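Local coordinates for 5' nucleotidase family protein (Staphylococcus aureus subsp. aureus, PDB 4Q7F), which belongs to the 5' nucleotidase family, pairing a calcineurin-like phosphoesterase domain with a 5'-nucleotidase C-terminal domain, and carries manganese and magnesium ions in the model, at residues I20-V25 and V274-D279; S89-V94 and L123-Y128; Q258-Q263 and L284-C289; V392-G397 and K467-I472; K401-R406 and Y485-D490. All coordinates share one frame; numbering follows the deposited sequence. Where two conformers were deposited one is given.

Interaction 1: residues I20-V25 and V274-D279; sequences IAFYVV and VVLSTD
F22 and V274 form a hydrogen-bonded antiparallel pair in the mixed sheet of the calcineurin-like phosphoesterase domain, where strand 19-25 runs beside strand 270-278. Two bonds close this pair: F22 N reaches V274 O at 2.7 Å, and V274 N returns to F22 O. I20 and L276 repeat the pattern, with L276 N to I20 O nearly straight at 173° and I20 N to L276 O more bent at 150°. Between them A21 and V275 make the non-hydrogen-bonded pair, their CA atoms 4.4 Å apart; A21 CB meets V275 CG2 on one face of the sheet.

The other face carries the bulk. I20 and L276 run alongside each other with their ends in one direction, I20 CG2 resting 3.8 Å from L276 CB. With CG anti to its carbonyl carbon (chi1 -70°), F22 holds its ring so that V274 O sits at the edge, in the ring plane.

Further out, I242 of strand 242-244 packs on F22, V274 and L276, so this face is pressed against the second sheet of the domain. On the A21 side, Y62 touches both A21 and V275, and backbone bonds from A21 and Y23 continue the sheet to strand 65-69. Back at the F22 ring, L276 CD1 lies 4.1 Å from F22 CE1, obliquely to the ring.

Interaction 2: residues S89-V94 and L123-Y128; sequences SSQPLV and LRRLNY
V94 and L126 supply the apolar part of this contact, in which the start of helix 91-99 packs against the C-terminal end of helix 116-125, both in the calcineurin-like phosphoesterase domain. V94 CG1 lies 3.8 Å from L126 CD2, and CG2 approaches the same methyl. V94 CG1 also rests against the chain of R125, 3.8 Å from its CB, so one methyl fills the corner between the two residues. L126 is where the chain leaves helical geometry.

The polar part centres on R125, whose side chain runs extended from CG to NE along the N-terminal end of the other helix. S89 OG lies over one face of the guanidinium, toward its rim. Q91 is built across the arginine, but too close for the placement of its amide to be relied on. S89 OG has its own task, accepting from Q91 N at 3.0 Å as a cap on the helix start.

A water joins the two sides, donating to R125 O at 2.7 Å and accepting from Q91 NE2. R125 NE is paired with D121, Q91 NE2 bonds to D95, and N98 ND2 gives R125 O a second partner. The arginine charge is therefore probably balanced mainly by D121 of its own helix, while water and N98 satisfy the carbonyl at the helix end.

Interaction 3: residues Q258-Q263 and L284-C289; sequences QTAVIQ and LSVESC
C289 packs over A260 and I262, joining the two sheets of the phosphoesterase-like sandwich: strand 259-264 belongs to one and strand 284-293 to the other. The short segments run at 21° to each other with a closest approach of 7.6 Å, too far for backbone pairing, and the layers meet through side chains, some resting on backbone carbonyls of the first segment.

The tight part surrounds the thiol. With SG anti to its own backbone N (chi1 169°), C289 reaches down between neighbouring residues of the opposite strand. SG stands 3.4 Å from V261 O and 3.5 Å from I262 CD1, with I262 CG1 close behind. C289 CB meets A260 CB at 3.8 Å. I262 turns its CG1 branch, bent again at chi2 (-77°), toward the sulphur.

Toward the start of the two segments the contact is looser and more open to solvent. V286 spreads its two methyls there, CG1 to A260 CB at 4.0 Å and CG2 to Q258 O at 3.8 Å. Q258 is exposed and takes part chiefly through this carbonyl. The second strand carries a classic beta bulge, E287 and S288 both facing V275.

Around this seam, V274 of strand 270-278 touches both A260 and I262, R255 of strand 251-256 lies against V286, and backbone bonds tie A260 and I262 to strand 242-244.

Interaction 4: residues V392-G397 and K467-I472; sequences VLAVSG and KQTYTI
The ring of Y470 meets G397 N at its edge, in the ring plane, while Q468 CG lies over one face, toward the rim. G397 CA comes to 3.6 Å from Y470 CE2, bringing the ring against the first turn of helix 397-408. The hydroxyl of Y470 bonds to D465 N, which holds the far end of the ring.

Strands 390-396 and 469-475 pair antiparallel within a mixed sheet of the C-terminal domain. V395 and Y470 form one hydrogen-bonded pair, Y470 N to V395 O at 2.8 Å and V395 N to Y470 O at 2.9 Å. L393 and I472 form the other, with L393 N to I472 O at 2.8 Å. A weak bond from G397 N to Q468 O (134°) extends the ladder past the strand end.

On the face with L393 and V395, I472 CG2 sits 4.0 Å from V395 CG2, the two side chains meeting at a slant. The other face carries A394, whose CB touches T469 CG2. V392 CG1, anti to its backbone N (chi1 -179°), reaches across to T471 CB at 3.6 Å.

S396 is the N-cap of the following helix, its OG bonded to K399 N. The chemistry thus passes from a strand ladder to a helix cap within two residues: V395 spends both backbone polar groups on Y470, and S396 turns its hydroxyl to the helix.

Interaction 5: residues K401-R406 and Y485-D490; sequences KEAIER and YDMYID
R406 lays the CG of its side chain over the ring face of Y485, a CH-pi contact with CG 3.5 Å from the ring centroid and 19° off the normal. The bend of R406 at chi2 (53°) puts this methylene on the ring and sends the guanidinium onward, its plane 57° from that of the ring. NH1 there forms a salt bridge with E409, and NH2 bonds to G483 O. At the ring edge lies A403 O, 3.6 Å from Y485 CE2, while Y485 OH bonds to S407 OG and N433 O.

M487, built as selenomethionine, folds back on itself at chi2 and chi3. The fold brings SE to 3.8 Å from A403 CB and over the centre of one face of the Y488 ring. E402 runs antiparallel alongside it, OE1 lying 3.5 Å from M487 CB. A403 CB is also met by Y488 OH at 3.3 Å.

Within the C-terminal domain, helix 397-408 thus packs on the loop between helix 476-479 and strand 493-497. Y437 of strand 435-438 touches A403 and Y485, and Y488 leans on I472 and V474 of strand 469-475.

How the interactions relate
The five contacts fall into two groups, one in each domain. Interactions 1 and 3 touch, their centres 8 Å apart: V275 O and E287 N probably bond across neighbouring strands, and V274 packs on I262. Interaction 2 is separate, its centre about 27 Å from that of interaction 1, although it is nested within the chain loop that interaction 1 closes. In the C-terminal domain, interactions 4 and 5 have centres 11 Å apart and meet through Y488, which packs on L393 and I472. The ligand 3D1 is bound by residues of both domains. In interaction 5 the side chain of Y485 is about 9 Å from the bound 3D1; in interaction 4 the side chain of L393 is about 13 Å from the bound 3D1.

Interaction 1: residues I20-V25 and V274-D279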
# COMPACT_ATOMS: atom_id res chain seq x y z
N ILE A 20 28.50 -13.35 3.85
CA ILE A 20 27.89 -12.05 3.94
C ILE A 20 26.39 -12.21 3.95
O ILE A 20 25.81 -12.93 3.12
CB ILE A 20 28.34 -11.13 2.78
CG1 ILE A 20 27.65 -9.76 2.87
CG2 ILE A 20 28.09 -11.81 1.43
CD1 ILE A 20 28.03 -8.80 1.76
N ALA A 21 25.77 -11.53 4.90
CA ALA A 21 24.32 -11.62 5.02
C ALA A 21 23.64 -10.33 4.65
O ALA A 21 24.10 -9.24 5.02
CB ALA A 21 23.92 -12.03 6.43
N PHE A 22 22.54 -10.49 3.92
CA PHE A 22 21.69 -9.40 3.50
C PHE A 22 20.37 -9.48 4.22
O PHE A 22 19.68 -10.48 4.12
CB PHE A 22 21.44 -9.46 2.00
CG PHE A 22 22.64 -9.14 1.17
CD1 PHE A 22 23.51 -10.14 0.78
CD2 PHE A 22 22.89 -7.84 0.75
CE1 PHE A 22 24.60 -9.85 -0.01
CE2 PHE A 22 23.98 -7.54 -0.04
CZ PHE A 22 24.85 -8.55 -0.41
N TYR A 23 20.05 -8.44 4.98
CA TYR A 23 18.79 -8.34 5.71
C TYR A 23 17.91 -7.27 5.10
O TYR A 23 18.36 -6.13 4.85
CB TYR A 23 19.07 -7.92 7.16
CG TYR A 23 19.82 -8.93 7.94
CD1 TYR A 23 19.14 -9.97 8.58
CD2 TYR A 23 21.21 -8.88 8.04
CE1 TYR A 23 19.80 -10.92 9.30
CE2 TYR A 23 21.90 -9.82 8.78
CZ TYR A 23 21.19 -10.83 9.40
OH TYR A 23 21.83 -11.78 10.11
N VAL A 24 16.65 -7.59 4.92
CA VAL A 24 15.75 -6.64 4.34
C VAL A 24 14.41 -6.59 5.02
O VAL A 24 13.87 -7.62 5.42
CB VAL A 24 15.57 -6.89 2.81
CG1 VAL A 24 15.21 -8.34 2.52
CG2 VAL A 24 14.52 -5.94 2.22
N VAL A 25 13.93 -5.36 5.22
CA VAL A 25 12.57 -5.09 5.66
C VAL A 25 11.92 -4.38 4.48
O VAL A 25 12.61 -3.70 3.67
CB VAL A 25 12.47 -4.25 6.95
CG1 VAL A 25 12.92 -5.07 8.14
CG2 VAL A 25 13.26 -2.95 6.86
N VAL A 274 19.30 -13.22 3.34
CA VAL A 274 19.93 -13.99 2.29
C VAL A 274 21.40 -14.00 2.61
O VAL A 274 21.99 -12.95 2.83
CB VAL A 274 19.70 -13.36 0.91
CG1 VAL A 274 20.49 -14.10 -0.15
CG2 VAL A 274 18.21 -13.39 0.58
N VAL A 275 21.99 -15.20 2.67
CA VAL A 275 23.39 -15.35 2.97
C VAL A 275 24.13 -15.89 1.77
O VAL A 275 23.68 -16.84 1.09
CB VAL A 275 23.63 -16.33 4.15
CG1 VAL A 275 25.12 -16.44 4.46
CG2 VAL A 275 22.85 -15.90 5.38
N LEU A 276 25.26 -15.27 1.48
CA LEU A 276 26.12 -15.71 0.42
C LEU A 276 27.42 -16.16 1.09
O LEU A 276 27.82 -15.56 2.09
CB LEU A 276 26.39 -14.59 -0.56
CG LEU A 276 25.27 -13.86 -1.26
CD1 LEU A 276 25.92 -12.97 -2.32
CD2 LEU A 276 24.23 -14.78 -1.90
N SER A 277 28.04 -17.23 0.59
CA SER A 277 29.32 -17.71 1.15
C SER A 277 30.25 -18.21 0.04
O SER A 277 29.80 -18.64 -1.02
CB SER A 277 29.12 -18.79 2.23
OG SER A 277 28.45 -19.94 1.74
N THR A 278 31.55 -18.12 0.29
CA THR A 278 32.54 -18.53 -0.70
C THR A 278 32.76 -20.04 -0.75
O THR A 278 32.57 -20.75 0.23
CB THR A 278 33.90 -17.85 -0.43
OG1 THR A 278 34.33 -18.14 0.90
CG2 THR A 278 33.78 -16.35 -0.59
N ASP A 279 33.15 -20.52 -1.93
CA ASP A 279 33.47 -21.93 -2.16
C ASP A 279 34.98 -21.97 -2.36
O ASP A 279 35.64 -20.94 -2.16
CB ASP A 279 32.73 -22.45 -3.40
CG ASP A 279 33.06 -21.66 -4.67
OD1 ASP A 279 34.15 -21.04 -4.74
OD2 ASP A 279 32.24 -21.67 -5.61

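Interaction 2: residues S89-V94 and L123-Y128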
# COMPACT_ATOMS: atom_id res chain seq x y z
N SER A 89 6.86 17.46 9.46
CA SER A 89 8.19 16.93 9.17
C SER A 89 8.26 15.42 9.39
O SER A 89 7.63 14.88 10.29
CB SER A 89 9.22 17.58 10.08
OG SER A 89 10.52 17.06 9.83
N SER A 90 9.03 14.75 8.54
CA SER A 90 9.26 13.33 8.67
C SER A 90 10.45 13.08 9.65
O SER A 90 10.80 11.95 9.90
CB SER A 90 9.61 12.74 7.30
OG SER A 90 10.78 13.35 6.77
N GLN A 91 11.04 14.12 10.22
CA GLN A 91 12.23 13.94 11.06
C GLN A 91 12.10 12.86 12.16
O GLN A 91 12.99 12.03 12.30
CB GLN A 91 12.71 15.26 11.68
CG GLN A 91 14.08 15.14 12.34
CD GLN A 91 15.18 14.92 11.31
OE1 GLN A 91 15.32 15.70 10.37
NE2 GLN A 91 15.99 13.89 11.50
N PRO A 92 11.00 12.87 12.94
CA PRO A 92 10.88 11.83 13.98
C PRO A 92 11.00 10.40 13.43
O PRO A 92 11.61 9.54 14.05
CB PRO A 92 9.52 12.10 14.60
CG PRO A 92 9.29 13.58 14.40
CD PRO A 92 9.97 13.92 13.09
N LEU A 93 10.43 10.17 12.26
CA LEU A 93 10.51 8.87 11.63
C LEU A 93 11.92 8.61 11.09
O LEU A 93 12.46 7.50 11.22
CB LEU A 93 9.52 8.80 10.47
CG LEU A 93 9.56 7.52 9.66
CD1 LEU A 93 9.15 6.34 10.51
CD2 LEU A 93 8.65 7.66 8.45
N VAL A 94 12.51 9.64 10.47
CA VAL A 94 13.84 9.54 9.90
C VAL A 94 14.85 9.22 11.01
O VAL A 94 15.76 8.41 10.81
CB VAL A 94 14.23 10.85 9.15
CG1 VAL A 94 15.73 10.90 8.84
CG2 VAL A 94 13.44 11.02 7.87
N LEU A 123 14.53 12.30 1.90
CA LEU A 123 15.74 11.67 1.38
C LEU A 123 17.01 12.37 1.83
O LEU A 123 18.02 11.70 2.07
CB LEU A 123 15.72 11.56 -0.14
CG LEU A 123 14.53 10.77 -0.73
CD1 LEU A 123 14.67 10.61 -2.24
CD2 LEU A 123 14.41 9.43 -0.07
N ARG A 124 16.99 13.69 1.93
CA ARG A 124 18.19 14.42 2.35
C ARG A 124 18.44 14.34 3.86
O ARG A 124 19.56 14.55 4.30
CB ARG A 124 18.23 15.87 1.81
CG ARG A 124 17.07 16.78 2.17
CD ARG A 124 17.28 18.19 1.60
NE ARG A 124 16.08 19.02 1.75
CZ ARG A 124 15.14 19.20 0.81
NH1 ARG A 124 14.08 19.96 1.09
NH2 ARG A 124 15.23 18.64 -0.39
N ARG A 125 17.40 14.02 4.63
CA ARG A 125 17.53 13.88 6.08
C ARG A 125 18.08 12.46 6.47
O ARG A 125 18.68 12.28 7.52
CB ARG A 125 16.19 14.12 6.79
CG ARG A 125 15.73 15.58 6.84
CD ARG A 125 14.33 15.68 7.47
NE ARG A 125 13.81 17.06 7.52
CZ ARG A 125 14.13 17.96 8.45
NH1 ARG A 125 14.98 17.68 9.43
NH2 ARG A 125 13.59 19.17 8.40
N LEU A 126 17.87 11.46 5.60
CA LEU A 126 18.36 10.11 5.84
C LEU A 126 19.87 10.03 5.68
O LEU A 126 20.46 10.72 4.82
CB LEU A 126 17.72 9.11 4.89
CG LEU A 126 16.21 8.89 5.01
CD1 LEU A 126 15.63 8.14 3.82
CD2 LEU A 126 15.88 8.13 6.30
N ASN A 127 20.49 9.17 6.47
CA ASN A 127 21.96 8.99 6.46
C ASN A 127 22.46 7.80 5.60
O ASN A 127 23.54 7.32 5.80
CB ASN A 127 22.50 8.93 7.89
CG ASN A 127 22.02 7.71 8.66
OD1 ASN A 127 21.55 6.75 8.08
ND2 ASN A 127 22.16 7.74 9.98
N TYR A 128 21.65 7.38 4.63
CA TYR A 128 22.04 6.35 3.69
C TYR A 128 21.31 6.66 2.38
O TYR A 128 20.30 7.34 2.40
CB TYR A 128 21.66 4.96 4.19
CG TYR A 128 20.20 4.81 4.53
CD1 TYR A 128 19.26 4.50 3.55
CD2 TYR A 128 19.76 5.00 5.82
CE1 TYR A 128 17.92 4.37 3.87
CE2 TYR A 128 18.43 4.89 6.15
CZ TYR A 128 17.52 4.57 5.16
OH TYR A 128 16.22 4.45 5.52
O HOH W 1 18.56 14.12 9.52

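Interaction 3: residues Q258-Q263 and L284-C289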
# COMPACT_ATOMS: atom_id res chain seq x y z
N GLN A 258 18.90 -20.36 -9.75
CA GLN A 258 19.95 -20.13 -8.72
C GLN A 258 19.73 -18.84 -7.93
O GLN A 258 20.44 -18.56 -6.96
CB GLN A 258 21.33 -20.10 -9.35
CG GLN A 258 21.71 -21.43 -10.00
CD GLN A 258 21.84 -22.53 -8.97
OE1 GLN A 258 22.67 -22.45 -8.06
NE2 GLN A 258 21.05 -23.58 -9.13
N THR A 259 18.74 -18.06 -8.35
CA THR A 259 18.47 -16.77 -7.72
C THR A 259 17.76 -16.90 -6.37
O THR A 259 16.82 -17.66 -6.23
CB THR A 259 17.58 -15.91 -8.65
OG1 THR A 259 18.22 -15.77 -9.93
CG2 THR A 259 17.36 -14.53 -8.05
N ALA A 260 18.24 -16.16 -5.36
CA ALA A 260 17.56 -16.12 -4.08
C ALA A 260 16.46 -15.06 -4.20
O ALA A 260 16.75 -13.89 -4.52
CB ALA A 260 18.52 -15.76 -2.95
N VAL A 261 15.21 -15.46 -3.97
CA VAL A 261 14.05 -14.56 -4.08
C VAL A 261 13.41 -14.32 -2.71
O VAL A 261 13.08 -15.26 -1.98
CB VAL A 261 12.98 -15.15 -5.02
CG1 VAL A 261 11.86 -14.15 -5.22
CG2 VAL A 261 13.62 -15.57 -6.34
N ILE A 262 13.22 -13.04 -2.39
CA ILE A 262 12.65 -12.60 -1.13
C ILE A 262 11.55 -11.55 -1.23
O ILE A 262 11.63 -10.59 -2.03
CB ILE A 262 13.74 -11.90 -0.29
CG1 ILE A 262 14.78 -12.90 0.21
CG2 ILE A 262 13.12 -11.17 0.90
CD1 ILE A 262 14.33 -13.75 1.38
N GLN A 263 10.52 -11.73 -0.41
CA GLN A 263 9.47 -10.73 -0.22
C GLN A 263 9.19 -10.85 1.28
O GLN A 263 8.73 -11.90 1.76
CB GLN A 263 8.21 -10.93 -1.09
CG GLN A 263 7.41 -9.62 -1.09
CD GLN A 263 6.32 -9.53 -2.13
OE1 GLN A 263 5.19 -9.16 -1.81
NE2 GLN A 263 6.65 -9.83 -3.37
N LEU A 284 31.51 -16.36 -4.42
CA LEU A 284 30.30 -16.25 -3.61
C LEU A 284 29.11 -16.94 -4.28
O LEU A 284 28.88 -16.76 -5.47
CB LEU A 284 29.97 -14.78 -3.37
CG LEU A 284 30.88 -14.01 -2.41
CD1 LEU A 284 30.70 -12.50 -2.53
CD2 LEU A 284 30.64 -14.47 -0.98
N SER A 285 28.38 -17.73 -3.50
CA SER A 285 27.17 -18.37 -3.99
C SER A 285 26.15 -18.31 -2.88
O SER A 285 26.49 -18.14 -1.71
CB SER A 285 27.41 -19.83 -4.38
OG SER A 285 27.57 -20.65 -3.24
N VAL A 286 24.89 -18.45 -3.25
CA VAL A 286 23.81 -18.40 -2.31
C VAL A 286 23.88 -19.59 -1.37
O VAL A 286 23.89 -20.74 -1.81
CB VAL A 286 22.43 -18.42 -3.00
CG1 VAL A 286 21.32 -18.45 -1.97
CG2 VAL A 286 22.26 -17.24 -3.94
N GLU A 287 23.94 -19.31 -0.08
CA GLU A 287 23.96 -20.35 0.93
C GLU A 287 22.55 -20.56 1.44
O GLU A 287 22.07 -21.68 1.48
CB GLU A 287 24.90 -19.97 2.07
CG GLU A 287 24.81 -20.86 3.29
CD GLU A 287 25.89 -20.54 4.32
OE1 GLU A 287 27.08 -20.61 3.97
OE2 GLU A 287 25.54 -20.28 5.49
N SER A 288 21.89 -19.48 1.82
CA SER A 288 20.53 -19.55 2.36
C SER A 288 19.69 -18.33 1.99
O SER A 288 20.22 -17.25 1.72
CB SER A 288 20.58 -19.70 3.89
OG SER A 288 21.16 -18.56 4.48
N CYS A 289 18.38 -18.52 2.01
CA CYS A 289 17.41 -17.48 1.70
C CYS A 289 16.11 -17.79 2.46
O CYS A 289 15.39 -18.74 2.12
CB CYS A 289 17.17 -17.45 0.19
SG CYS A 289 15.78 -16.44 -0.32

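Interaction 4: residues V392-G397 and K467-I472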
# COMPACT_ATOMS: atom_id res chain seq x y z
N VAL A 392 -15.20 15.13 -7.99
CA VAL A 392 -16.52 14.90 -8.59
C VAL A 392 -16.28 14.81 -10.07
O VAL A 392 -15.68 15.69 -10.65
CB VAL A 392 -17.55 15.97 -8.25
CG1 VAL A 392 -18.89 15.61 -8.90
CG2 VAL A 392 -17.73 16.06 -6.76
N LEU A 393 -16.71 13.71 -10.66
CA LEU A 393 -16.51 13.44 -12.07
C LEU A 393 -17.81 13.35 -12.81
O LEU A 393 -18.77 12.85 -12.28
CB LEU A 393 -15.81 12.09 -12.22
CG LEU A 393 -14.46 11.99 -11.51
CD1 LEU A 393 -13.84 10.62 -11.81
CD2 LEU A 393 -13.56 13.12 -11.94
N ALA A 394 -17.80 13.80 -14.06
CA ALA A 394 -18.96 13.74 -14.93
C ALA A 394 -18.82 12.48 -15.75
O ALA A 394 -17.83 12.32 -16.49
CB ALA A 394 -19.00 14.97 -15.82
N VAL A 395 -19.80 11.60 -15.60
CA VAL A 395 -19.81 10.31 -16.28
C VAL A 395 -21.20 10.00 -16.86
O VAL A 395 -22.23 10.40 -16.30
CB VAL A 395 -19.39 9.16 -15.32
CG1 VAL A 395 -17.95 9.34 -14.81
CG2 VAL A 395 -20.33 9.06 -14.12
N SER A 396 -21.23 9.28 -17.97
CA SER A 396 -22.51 8.86 -18.53
C SER A 396 -23.09 7.79 -17.61
O SER A 396 -22.37 7.22 -16.79
CB SER A 396 -22.32 8.28 -19.91
OG SER A 396 -21.52 7.13 -19.86
N GLY A 397 -24.38 7.52 -17.75
CA GLY A 397 -25.03 6.48 -16.96
C GLY A 397 -24.42 5.12 -17.28
O GLY A 397 -24.38 4.22 -16.43
N LYS A 467 -27.35 7.25 -21.43
CA LYS A 467 -26.87 8.37 -22.24
C LYS A 467 -26.83 9.73 -21.51
O LYS A 467 -26.19 10.66 -22.00
CB LYS A 467 -27.70 8.47 -23.53
CG LYS A 467 -27.70 7.17 -24.34
CD LYS A 467 -28.59 7.21 -25.58
CE LYS A 467 -28.06 8.17 -26.63
NZ LYS A 467 -28.89 8.14 -27.86
N GLN A 468 -27.50 9.86 -20.37
CA GLN A 468 -27.50 11.12 -19.62
C GLN A 468 -26.18 11.29 -18.88
O GLN A 468 -25.54 10.30 -18.58
CB GLN A 468 -28.64 11.18 -18.61
CG GLN A 468 -28.64 12.42 -17.73
CD GLN A 468 -29.89 12.55 -16.88
OE1 GLN A 468 -30.98 12.17 -17.30
NE2 GLN A 468 -29.74 13.12 -15.68
N THR A 469 -25.79 12.53 -18.59
CA THR A 469 -24.56 12.80 -17.84
C THR A 469 -24.88 12.93 -16.33
O THR A 469 -25.79 13.67 -15.97
CB THR A 469 -23.88 14.10 -18.32
OG1 THR A 469 -23.59 14.01 -19.72
CG2 THR A 469 -22.60 14.34 -17.57
N TYR A 470 -24.14 12.23 -15.48
CA TYR A 470 -24.35 12.27 -14.02
C TYR A 470 -23.04 12.63 -13.39
O TYR A 470 -22.02 12.61 -14.07
CB TYR A 470 -24.79 10.91 -13.47
CG TYR A 470 -26.07 10.38 -14.07
CD1 TYR A 470 -27.30 10.70 -13.52
CD2 TYR A 470 -26.05 9.56 -15.19
CE1 TYR A 470 -28.49 10.22 -14.08
CE2 TYR A 470 -27.23 9.09 -15.76
CZ TYR A 470 -28.44 9.40 -15.19
OH TYR A 470 -29.62 8.92 -15.74
N THR A 471 -23.06 12.98 -12.11
CA THR A 471 -21.84 13.29 -11.37
C THR A 471 -21.62 12.31 -10.23
O THR A 471 -22.56 11.91 -9.54
CB THR A 471 -21.81 14.72 -10.80
OG1 THR A 471 -22.99 14.97 -10.02
CG2 THR A 471 -21.74 15.71 -11.92
N ILE A 472 -20.35 11.96 -10.02
CA ILE A 472 -20.00 11.03 -8.98
C ILE A 472 -18.79 11.51 -8.20
O ILE A 472 -17.82 12.00 -8.77
CB ILE A 472 -19.80 9.59 -9.55
CG1 ILE A 472 -19.55 8.58 -8.43
CG2 ILE A 472 -18.66 9.55 -10.56
CD1 ILE A 472 -19.57 7.14 -8.91

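Interaction 5: residues K401-R406 and Y485-D490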
# COMPACT_ATOMS: atom_id res chain seq x y z
N LYS A 401 -22.50 2.53 -14.73
CA LYS A 401 -22.75 1.10 -14.66
C LYS A 401 -21.46 0.30 -14.75
O LYS A 401 -21.35 -0.73 -14.11
CB LYS A 401 -23.72 0.63 -15.74
CG LYS A 401 -23.99 -0.86 -15.71
CD LYS A 401 -25.12 -1.22 -16.66
CE LYS A 401 -25.40 -2.71 -16.67
NZ LYS A 401 -24.30 -3.50 -17.27
N GLU A 402 -20.52 0.72 -15.58
CA GLU A 402 -19.24 0.03 -15.71
C GLU A 402 -18.48 0.01 -14.39
O GLU A 402 -17.80 -0.95 -14.06
CB GLU A 402 -18.35 0.70 -16.76
CG GLU A 402 -18.80 0.48 -18.18
CD GLU A 402 -17.88 1.14 -19.18
OE1 GLU A 402 -16.75 1.54 -18.82
OE2 GLU A 402 -18.30 1.26 -20.33
N ALA A 403 -18.58 1.11 -13.65
CA ALA A 403 -17.91 1.20 -12.36
C ALA A 403 -18.61 0.25 -11.38
O ALA A 403 -17.96 -0.48 -10.69
CB ALA A 403 -17.94 2.62 -11.84
N ILE A 404 -19.94 0.21 -11.38
CA ILE A 404 -20.63 -0.68 -10.42
C ILE A 404 -20.35 -2.14 -10.82
O ILE A 404 -20.25 -2.99 -9.96
CB ILE A 404 -22.14 -0.39 -10.29
CG1 ILE A 404 -22.36 1.04 -9.82
CG2 ILE A 404 -22.77 -1.31 -9.27
CD1 ILE A 404 -23.81 1.52 -9.86
N GLU A 405 -20.21 -2.42 -12.12
CA GLU A 405 -19.90 -3.79 -12.56
C GLU A 405 -18.47 -4.18 -12.09
O GLU A 405 -18.20 -5.34 -11.77
CB GLU A 405 -20.02 -3.91 -14.07
CG GLU A 405 -21.44 -3.79 -14.63
CD GLU A 405 -22.30 -5.02 -14.39
OE1 GLU A 405 -21.84 -5.94 -13.72
OE2 GLU A 405 -23.49 -5.07 -14.88
N ARG A 406 -17.58 -3.21 -12.03
CA ARG A 406 -16.19 -3.50 -11.58
C ARG A 406 -16.25 -3.93 -10.11
O ARG A 406 -15.73 -4.99 -9.77
CB ARG A 406 -15.27 -2.33 -11.80
CG ARG A 406 -13.91 -2.43 -11.08
CD ARG A 406 -13.13 -3.71 -11.35
NE ARG A 406 -11.89 -3.73 -10.57
CZ ARG A 406 -11.19 -4.82 -10.28
NH1 ARG A 406 -11.59 -6.03 -10.71
NH2 ARG A 406 -10.08 -4.71 -9.55
N TYR A 485 -10.29 0.80 -12.02
CA TYR A 485 -11.48 1.61 -12.29
C TYR A 485 -11.05 2.61 -13.39
O TYR A 485 -11.07 3.84 -13.22
CB TYR A 485 -11.96 2.31 -11.03
CG TYR A 485 -12.68 1.35 -10.09
CD1 TYR A 485 -11.98 0.59 -9.16
CD2 TYR A 485 -14.06 1.16 -10.18
CE1 TYR A 485 -12.64 -0.30 -8.31
CE2 TYR A 485 -14.72 0.27 -9.34
CZ TYR A 485 -14.04 -0.44 -8.41
OH TYR A 485 -14.71 -1.34 -7.58
N ASP A 486 -10.67 2.03 -14.52
CA ASP A 486 -10.18 2.78 -15.67
C ASP A 486 -11.22 3.69 -16.35
O ASP A 486 -10.84 4.67 -16.97
CB ASP A 486 -9.54 1.79 -16.63
CG ASP A 486 -8.32 1.11 -16.00
OD1 ASP A 486 -7.28 1.79 -15.82
OD2 ASP A 486 -8.41 -0.09 -15.63
N MSE A 487 -12.50 3.42 -16.15
CA MSE A 487 -13.55 4.25 -16.75
C MSE A 487 -13.53 5.66 -16.19
O MSE A 487 -14.07 6.56 -16.81
CB MSE A 487 -14.92 3.57 -16.61
CG MSE A 487 -15.59 3.60 -15.22
SE MSE A 487 -14.64 2.66 -13.74
CE MSE A 487 -14.70 0.85 -14.48
N TYR A 488 -12.91 5.90 -15.03
CA TYR A 488 -12.88 7.26 -14.50
C TYR A 488 -11.77 8.13 -15.07
O TYR A 488 -11.82 9.35 -14.93
CB TYR A 488 -12.72 7.29 -12.99
CG TYR A 488 -13.82 6.66 -12.20
CD1 TYR A 488 -15.15 7.04 -12.40
CD2 TYR A 488 -13.54 5.75 -11.18
CE1 TYR A 488 -16.16 6.50 -11.65
CE2 TYR A 488 -14.56 5.20 -10.42
CZ TYR A 488 -15.87 5.59 -10.66
OH TYR A 488 -16.91 5.08 -9.95
N ILE A 489 -10.78 7.52 -15.70
CA ILE A 489 -9.62 8.27 -16.20
C ILE A 489 -10.02 9.33 -17.21
O ILE A 489 -10.78 9.07 -18.16
CB ILE A 489 -8.53 7.32 -16.78
CG1 ILE A 489 -7.96 6.45 -15.65
CG2 ILE A 489 -7.42 8.12 -17.44
CD1 ILE A 489 -7.05 5.32 -16.12
N ASP A 490 -9.53 10.55 -16.98
CA ASP A 490 -9.85 11.66 -17.87
C ASP A 490 -11.35 12.05 -17.92
O ASP A 490 -11.75 12.71 -18.86
CB ASP A 490 -9.37 11.37 -19.31
CG ASP A 490 -7.85 11.30 -19.43
OD1 ASP A 490 -7.13 11.74 -18.51
OD2 ASP A 490 -7.37 10.83 -20.49